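Tyrocidine synthase 3 (Brevibacillus parabrevis, PDB 4MRT) is a nonribosomal peptide synthetase whose peptidyl carrier domain probably holds the growing tyrocidine chain as a thioester on a phosphopantetheine arm. Local coordinates at residues L64-L67 / F68-T72; A51-V54 / H55-Y58; E15-L18 / A19-E23. The protein carries 1 engineered substitution. One frame throughout, in Å; residues are numbered along the deposited sequence.

Interaction 1: residues L64-L67 / F68-T72; sequences LKVL and FAQPT. With COA (coenzyme A), chain D.
Helix 64-69, a short helix bordering the coenzyme A site, sets the ring of Phe68 with one face to the pantetheine arm and an edge to the Leu64 carbonyl. Coenzyme A C6P sits over that face, offset toward the rim and 3.2 Å from Phe68 CG. At the ring edge, and in its plane, Leu64 O lies 3.2 Å from Phe68 CD2. The first torsion sets this up: CG is anti to the carbonyl carbon (chi1 -84°), which swings the ring back along the preceding turn. Leu64 O also accepts Phe68 N at 3.0 Å, with an N-H...O angle of 163°. In the four-helix carrier fold this helix adjoins helix 44-58, where Leu64 and Leu67 pack on Ala47, while Phe38 stacks on Phe68. Lys65 O meets the arm as well, 3.7 Å from coenzyme A C2P. Past the pocket, Gln70 N reaches Val66 O at 3.1 Å although Gln70 has left helical torsions. The Gln70 side chain runs alongside Val66, its NE2 3.7 Å from Val66 CG1. Pro71 centres an inverse gamma turn and places its CB 3.3 Å from Leu67 O.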
# COMPACT_ATOMS: atom_id res chain seq x y z
N LEU A 64 11.64 6.92 5.58
CA LEU A 64 10.34 6.85 4.95
C LEU A 64 9.25 7.39 5.84
O LEU A 64 8.32 8.03 5.35
CB LEU A 64 10.03 5.44 4.49
CG LEU A 64 10.55 5.09 3.09
CD1 LEU A 64 10.03 6.06 2.04
CD2 LEU A 64 12.07 5.03 3.02
N LYS A 65 9.37 7.15 7.14
CA LYS A 65 8.39 7.62 8.11
C LYS A 65 8.25 9.15 8.08
O LYS A 65 7.18 9.67 8.30
CB LYS A 65 8.72 7.13 9.54
CG LYS A 65 9.85 7.88 10.24
CD LYS A 65 10.48 7.09 11.38
CE LYS A 65 9.44 6.63 12.39
NZ LYS A 65 10.05 6.30 13.72
N VAL A 66 9.35 9.84 7.78
CA VAL A 66 9.31 11.29 7.61
C VAL A 66 8.50 11.72 6.39
O VAL A 66 7.69 12.65 6.48
CB VAL A 66 10.74 11.87 7.54
CG1 VAL A 66 10.72 13.33 7.10
CG2 VAL A 66 11.41 11.72 8.90
N LEU A 67 8.69 11.05 5.26
CA LEU A 67 7.90 11.35 4.07
C LEU A 67 6.41 11.12 4.31
O LEU A 67 5.56 11.92 3.92
CB LEU A 67 8.42 10.51 2.90
CG LEU A 67 7.75 10.66 1.53
CD1 LEU A 67 7.37 12.09 1.18
CD2 LEU A 67 8.69 10.10 0.48
N PHE A 68 6.08 10.04 5.00
CA PHE A 68 4.67 9.75 5.32
C PHE A 68 4.05 10.72 6.32
O PHE A 68 2.87 11.04 6.25
CB PHE A 68 4.55 8.31 5.84
CG PHE A 68 4.46 7.31 4.76
CD1 PHE A 68 3.23 6.97 4.21
CD2 PHE A 68 5.60 6.70 4.26
CE1 PHE A 68 3.14 6.05 3.21
CE2 PHE A 68 5.51 5.78 3.24
CZ PHE A 68 4.29 5.44 2.72
N ALA A 69 4.87 11.17 7.28
CA ALA A 69 4.42 12.05 8.35
C ALA A 69 4.12 13.48 7.86
O ALA A 69 3.19 14.10 8.34
CB ALA A 69 5.48 12.09 9.43
N GLN A 70 4.91 13.97 6.90
CA GLN A 70 4.80 15.32 6.38
C GLN A 70 5.05 15.28 4.84
O GLN A 70 6.11 15.67 4.37
CB GLN A 70 5.77 16.24 7.13
CG GLN A 70 7.24 15.89 6.95
CD GLN A 70 8.16 16.48 8.02
OE1 GLN A 70 7.78 16.59 9.19
NE2 GLN A 70 9.40 16.79 7.63
N PRO A 71 4.07 14.78 4.07
CA PRO A 71 4.18 14.42 2.64
C PRO A 71 4.00 15.59 1.69
O PRO A 71 3.16 15.52 0.77
CB PRO A 71 3.03 13.44 2.45
CG PRO A 71 1.99 13.97 3.35
CD PRO A 71 2.71 14.53 4.56
N THR A 72 4.74 16.66 1.95
CA THR A 72 4.74 17.85 1.09
C THR A 72 6.18 18.22 0.81
O THR A 72 7.10 17.93 1.59
CB THR A 72 4.02 19.08 1.74
OG1 THR A 72 4.66 19.41 2.98
CG2 THR A 72 2.53 18.82 1.99
N1A COA D . -0.51 -0.68 8.28
C2A COA D . -1.35 -1.46 7.59
N3A COA D . -2.19 -1.02 6.66
C4A COA D . -2.24 0.31 6.38
C5A COA D . -1.37 1.24 7.09
C6A COA D . -0.47 0.66 8.09
N6A COA D . 0.36 1.47 8.78
N7A COA D . -1.61 2.48 6.62
C8A COA D . -2.59 2.36 5.70
N9A COA D . -2.97 1.06 5.57
C1B COA D . -3.97 0.52 4.61
C2B COA D . -5.13 1.46 4.36
O2B COA D . -6.34 0.67 4.35
C3B COA D . -4.84 1.96 2.95
O3B COA D . -6.02 2.27 2.21
P3B COA D . -6.47 3.79 1.86
O7A COA D . -7.27 3.68 0.60
O8A COA D . -7.32 4.24 3.02
O9A COA D . -5.19 4.55 1.75
C4B COA D . -4.20 0.74 2.34
O4B COA D . -3.33 0.27 3.34
C5B COA D . -3.44 0.96 1.06
O5B COA D . -2.59 -0.16 0.85
P1A COA D . -1.62 -0.13 -0.43
O1A COA D . -2.47 0.07 -1.66
O2A COA D . -0.78 -1.37 -0.37
O3A COA D . -0.81 1.22 -0.19
P2A COA D . 0.78 1.35 -0.39
O4A COA D . 1.38 0.23 -1.22
O5A COA D . 1.04 2.79 -0.88
O6A COA D . 1.42 1.31 1.10
CBP COA D . 1.65 0.80 3.50
CCP COA D . 0.71 1.04 2.30
CDP COA D . 3.11 0.40 3.31
CEP COA D . 1.02 0.73 4.87
CAP COA D . 2.05 2.34 3.64
OAP COA D . 0.92 3.23 3.64
C9P COA D . 2.86 2.75 4.89
O9P COA D . 4.04 2.42 5.04
N8P COA D . 2.24 3.47 5.83
C7P COA D . 2.89 3.82 7.09
C6P COA D . 3.60 5.16 7.04
C5P COA D . 4.14 5.54 8.42
O5P COA D . 5.11 4.93 8.83
N4P COA D . 3.54 6.54 9.11
C3P COA D . 3.96 6.98 10.45
C2P COA D . 4.48 8.42 10.54
S1P COA D . 5.21 8.78 12.18

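Interaction 2: residues A51-V54 / H55-Y58; sequences AAQV and HREY
Gln53 lies alongside Arg56, the two side chains pointing the same way, and its CG comes up to the guanidinium edge, in that group's plane, 3.8 Å from Arg56 NH2. Both belong to helix 44-58 of the four-helix carrier fold, whose last two turns are formed here. The evidence is for van der Waals contact of the glutamine methylene with the edge of the guanidinium at NH2. Arg56 has CG anti to its own N (chi1 166°) and then bends at chi3, which folds the chain back toward Gln53. The stronger hold on its charged end lies outside the two segments: Arg56 NH1 makes a salt bridge to an acidic side chain on the chain of another protein, whose basic side chains also pack against Ala52, His55 and Arg56.

The backbone beneath is regular. His55 N, Arg56 N and Glu57 N donate to Ala51 O, Ala52 O and Gln53 O respectively, each four residues back. Glu57 N to Gln53 O is 2.9 Å. Tyr58 N closes the series on Val54 O at 2.8 Å.

That same oxygen meets the tyrosine side chain. It lies at the ring edge, near the ring plane, 3.7 Å from Tyr58 CD2, and Val54 CG1 adds a loose apolar contact to Tyr58 CD2 at 4.4 Å. Beyond the two segments, Val54 and Tyr58 both pack on Val80 of helix 73-81, and Tyr58 also touches Val14 and Lys17 of helix 13-26. Over one face of the tyrosine ring, offset toward the rim, Glu57 CG stands 3.5 Å above the plane.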
# COMPACT_ATOMS: atom_id res chain seq x y z
N ALA A 51 12.84 8.69 -2.02
CA ALA A 51 13.92 8.65 -1.03
C ALA A 51 15.28 8.27 -1.64
O ALA A 51 16.32 8.83 -1.27
CB ALA A 51 13.55 7.69 0.09
N ALA A 52 15.28 7.34 -2.58
CA ALA A 52 16.52 7.01 -3.31
C ALA A 52 17.11 8.23 -4.06
O ALA A 52 18.33 8.47 -4.04
CB ALA A 52 16.28 5.86 -4.27
N GLN A 53 16.26 9.01 -4.71
CA GLN A 53 16.73 10.15 -5.51
C GLN A 53 17.13 11.34 -4.64
O GLN A 53 17.96 12.15 -5.06
CB GLN A 53 15.68 10.57 -6.54
CG GLN A 53 15.07 9.38 -7.23
CD GLN A 53 14.65 9.62 -8.65
OE1 GLN A 53 14.41 8.67 -9.39
NE2 GLN A 53 14.56 10.88 -9.04
N VAL A 54 16.55 11.46 -3.44
CA VAL A 54 16.99 12.48 -2.49
C VAL A 54 18.40 12.15 -1.98
O VAL A 54 19.22 13.04 -1.83
CB VAL A 54 16.01 12.63 -1.30
CG1 VAL A 54 16.66 13.35 -0.11
CG2 VAL A 54 14.77 13.37 -1.75
N HIS A 55 18.68 10.87 -1.74
CA HIS A 55 20.02 10.47 -1.33
C HIS A 55 21.04 10.68 -2.44
O HIS A 55 22.15 11.10 -2.18
CB HIS A 55 20.07 9.01 -0.88
CG HIS A 55 21.36 8.64 -0.21
ND1 HIS A 55 22.42 8.07 -0.87
CD2 HIS A 55 21.76 8.80 1.08
CE1 HIS A 55 23.41 7.86 -0.03
NE2 HIS A 55 23.04 8.30 1.17
N ARG A 56 20.66 10.37 -3.67
CA ARG A 56 21.52 10.58 -4.84
C ARG A 56 21.80 12.07 -5.09
O ARG A 56 22.90 12.44 -5.50
CB ARG A 56 20.88 9.95 -6.07
CG ARG A 56 21.50 10.38 -7.40
CD ARG A 56 21.07 9.49 -8.56
NE ARG A 56 19.71 8.96 -8.38
CZ ARG A 56 19.38 7.67 -8.39
NH1 ARG A 56 20.29 6.72 -8.61
NH2 ARG A 56 18.11 7.32 -8.20
N GLU A 57 20.80 12.91 -4.86
CA GLU A 57 20.94 14.33 -5.09
C GLU A 57 21.68 15.03 -3.95
O GLU A 57 22.57 15.82 -4.20
CB GLU A 57 19.57 14.98 -5.30
CG GLU A 57 19.62 16.44 -5.72
CD GLU A 57 20.31 16.64 -7.07
OE1 GLU A 57 19.88 16.02 -8.06
OE2 GLU A 57 21.27 17.45 -7.13
N TYR A 58 21.31 14.74 -2.71
CA TYR A 58 21.77 15.52 -1.58
C TYR A 58 22.57 14.75 -0.54
O TYR A 58 22.88 15.29 0.51
CB TYR A 58 20.58 16.14 -0.86
CG TYR A 58 19.76 17.11 -1.66
CD1 TYR A 58 20.15 18.45 -1.79
CD2 TYR A 58 18.58 16.71 -2.25
CE1 TYR A 58 19.38 19.35 -2.52
CE2 TYR A 58 17.81 17.59 -2.97
CZ TYR A 58 18.20 18.91 -3.11
OH TYR A 58 17.39 19.76 -3.84

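Interaction 3: residues E15-L18 / A19-E23; sequences ESKL and AEIWE
Backbone hydrogen bonds tie Glu15-Leu18 to Ala19-Glu23 as consecutive turns of helix 13-26, the first helix of the carrier domain. Ala19 N, Glu20 N, Ile21 N and Trp22 N each donate to the carbonyl four residues earlier. The Ile21 N bond to Lys17 O is the straightest, 2.8 Å with an N-H...O angle of 165°. Glu20 N also leans toward Lys17 O at 2.9 Å, but its 117° angle makes this second bond weak.

Apolar contacts are modest within the helix. Leu18 and Ile21 cross obliquely, with Leu18 CD2 4.2 Å from Ile21 CD1. Leu18 and Trp22 instead face the bundle core: Leu18 packs on Val54 and Ala77, and Trp22 on Val50 and Ile73, while the indole meets the ring of Phe37 edge-to-face. With CG anti to the carbonyl carbon (chi1 -82°), Trp22 brings its CD1 to 3.1 Å from Leu18 O, the oxygen that also accepts its backbone N.

Polar side chains mostly find partners outside the two segments. Glu15 OE1 bonds Thr11 OG1, and Ser16 OG bonds Asn12 O. The bent chain of Glu20 turns its carboxylate back over the preceding turn, where OE2 lies 2.7 Å from Ser16 O.

Two acceptors this close would ordinarily repel, so the modelled position of the Glu20 carboxylate is doubtful. Trp22 NE1, by contrast, is buried with no polar partner in the model, which implies that the indole is held by packing rather than by its N-H.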
# COMPACT_ATOMS: atom_id res chain seq x y z
N GLU A 15 13.17 23.15 -3.10
CA GLU A 15 11.78 22.87 -3.40
C GLU A 15 11.61 22.54 -4.88
O GLU A 15 10.92 21.57 -5.22
CB GLU A 15 10.90 24.03 -2.99
CG GLU A 15 10.84 24.21 -1.48
CD GLU A 15 10.14 25.46 -1.05
OE1 GLU A 15 9.93 26.36 -1.90
OE2 GLU A 15 9.80 25.55 0.15
N SER A 16 12.25 23.32 -5.77
CA SER A 16 12.04 23.12 -7.20
C SER A 16 12.61 21.78 -7.64
O SER A 16 11.97 21.08 -8.41
CB SER A 16 12.61 24.28 -8.04
OG SER A 16 13.70 24.89 -7.38
N LYS A 17 13.77 21.41 -7.11
CA LYS A 17 14.41 20.15 -7.43
C LYS A 17 13.58 18.95 -6.94
O LYS A 17 13.33 18.01 -7.69
CB LYS A 17 15.81 20.12 -6.81
CG LYS A 17 16.63 18.89 -7.13
CD LYS A 17 16.62 18.62 -8.63
CE LYS A 17 17.94 18.05 -9.13
NZ LYS A 17 18.32 18.67 -10.44
N LEU A 18 13.13 19.02 -5.70
CA LEU A 18 12.23 18.02 -5.15
C LEU A 18 10.95 17.91 -5.96
O LEU A 18 10.41 16.81 -6.13
CB LEU A 18 11.90 18.35 -3.69
CG LEU A 18 13.05 18.11 -2.72
CD1 LEU A 18 12.65 18.50 -1.30
CD2 LEU A 18 13.52 16.67 -2.79
N ALA A 19 10.46 19.05 -6.45
CA ALA A 19 9.29 19.04 -7.34
C ALA A 19 9.63 18.30 -8.61
O ALA A 19 8.80 17.55 -9.11
CB ALA A 19 8.82 20.45 -7.65
N GLU A 20 10.86 18.47 -9.10
CA GLU A 20 11.27 17.84 -10.36
C GLU A 20 11.40 16.34 -10.13
O GLU A 20 10.99 15.52 -10.95
CB GLU A 20 12.59 18.40 -10.92
CG GLU A 20 12.70 19.92 -11.13
CD GLU A 20 11.41 20.67 -11.46
OE1 GLU A 20 10.61 20.18 -12.29
OE2 GLU A 20 11.20 21.79 -10.91
N ILE A 21 11.97 15.99 -8.99
CA ILE A 21 12.05 14.59 -8.60
C ILE A 21 10.64 13.95 -8.50
O ILE A 21 10.40 12.87 -9.03
CB ILE A 21 12.81 14.44 -7.27
CG1 ILE A 21 14.29 14.74 -7.49
CG2 ILE A 21 12.62 13.04 -6.72
CD1 ILE A 21 15.11 14.92 -6.23
N TRP A 22 9.73 14.63 -7.82
CA TRP A 22 8.37 14.11 -7.62
C TRP A 22 7.63 13.98 -8.96
O TRP A 22 6.93 12.99 -9.20
CB TRP A 22 7.57 15.04 -6.72
CG TRP A 22 7.79 14.88 -5.25
CD1 TRP A 22 8.94 14.50 -4.62
CD2 TRP A 22 6.84 15.16 -4.22
NE1 TRP A 22 8.74 14.49 -3.26
CE2 TRP A 22 7.47 14.90 -2.99
CE3 TRP A 22 5.50 15.61 -4.22
CZ2 TRP A 22 6.80 15.07 -1.76
CZ3 TRP A 22 4.86 15.78 -3.00
CH2 TRP A 22 5.51 15.50 -1.80
N GLU A 23 7.76 14.99 -9.80
CA GLU A 23 7.13 15.01 -11.13
C GLU A 23 7.58 13.84 -11.99
O GLU A 23 6.78 13.20 -12.66
CB GLU A 23 7.43 16.35 -11.84
CG GLU A 23 6.65 17.50 -11.24
CD GLU A 23 7.08 18.87 -11.75
OE1 GLU A 23 6.45 19.87 -11.34
OE2 GLU A 23 8.04 18.94 -12.55

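How the interactions relate
The three contacts occupy successive helices of one small bundle, with interaction 1 alone meeting coenzyme A directly. Interaction 2 lies farther from it, the Ala51 side chain about 12 Å from the ligand, and interaction 3 farther still, the Trp22 side chain about 14 Å away. Trp22 nevertheless joins interactions 3 and 1, its CH2 3.5 Å from Pro71 O, although their centres lie 15 Å apart on opposite sides of the chain's centre. Interactions 2 and 3 are closer, about 11 Å between centres, and meet where Val54 CG2 packs 3.7 Å from Leu18 CD2. Leu64 CD2, 4.2 Å from Ala51 CB, joins interaction 1 to interaction 2.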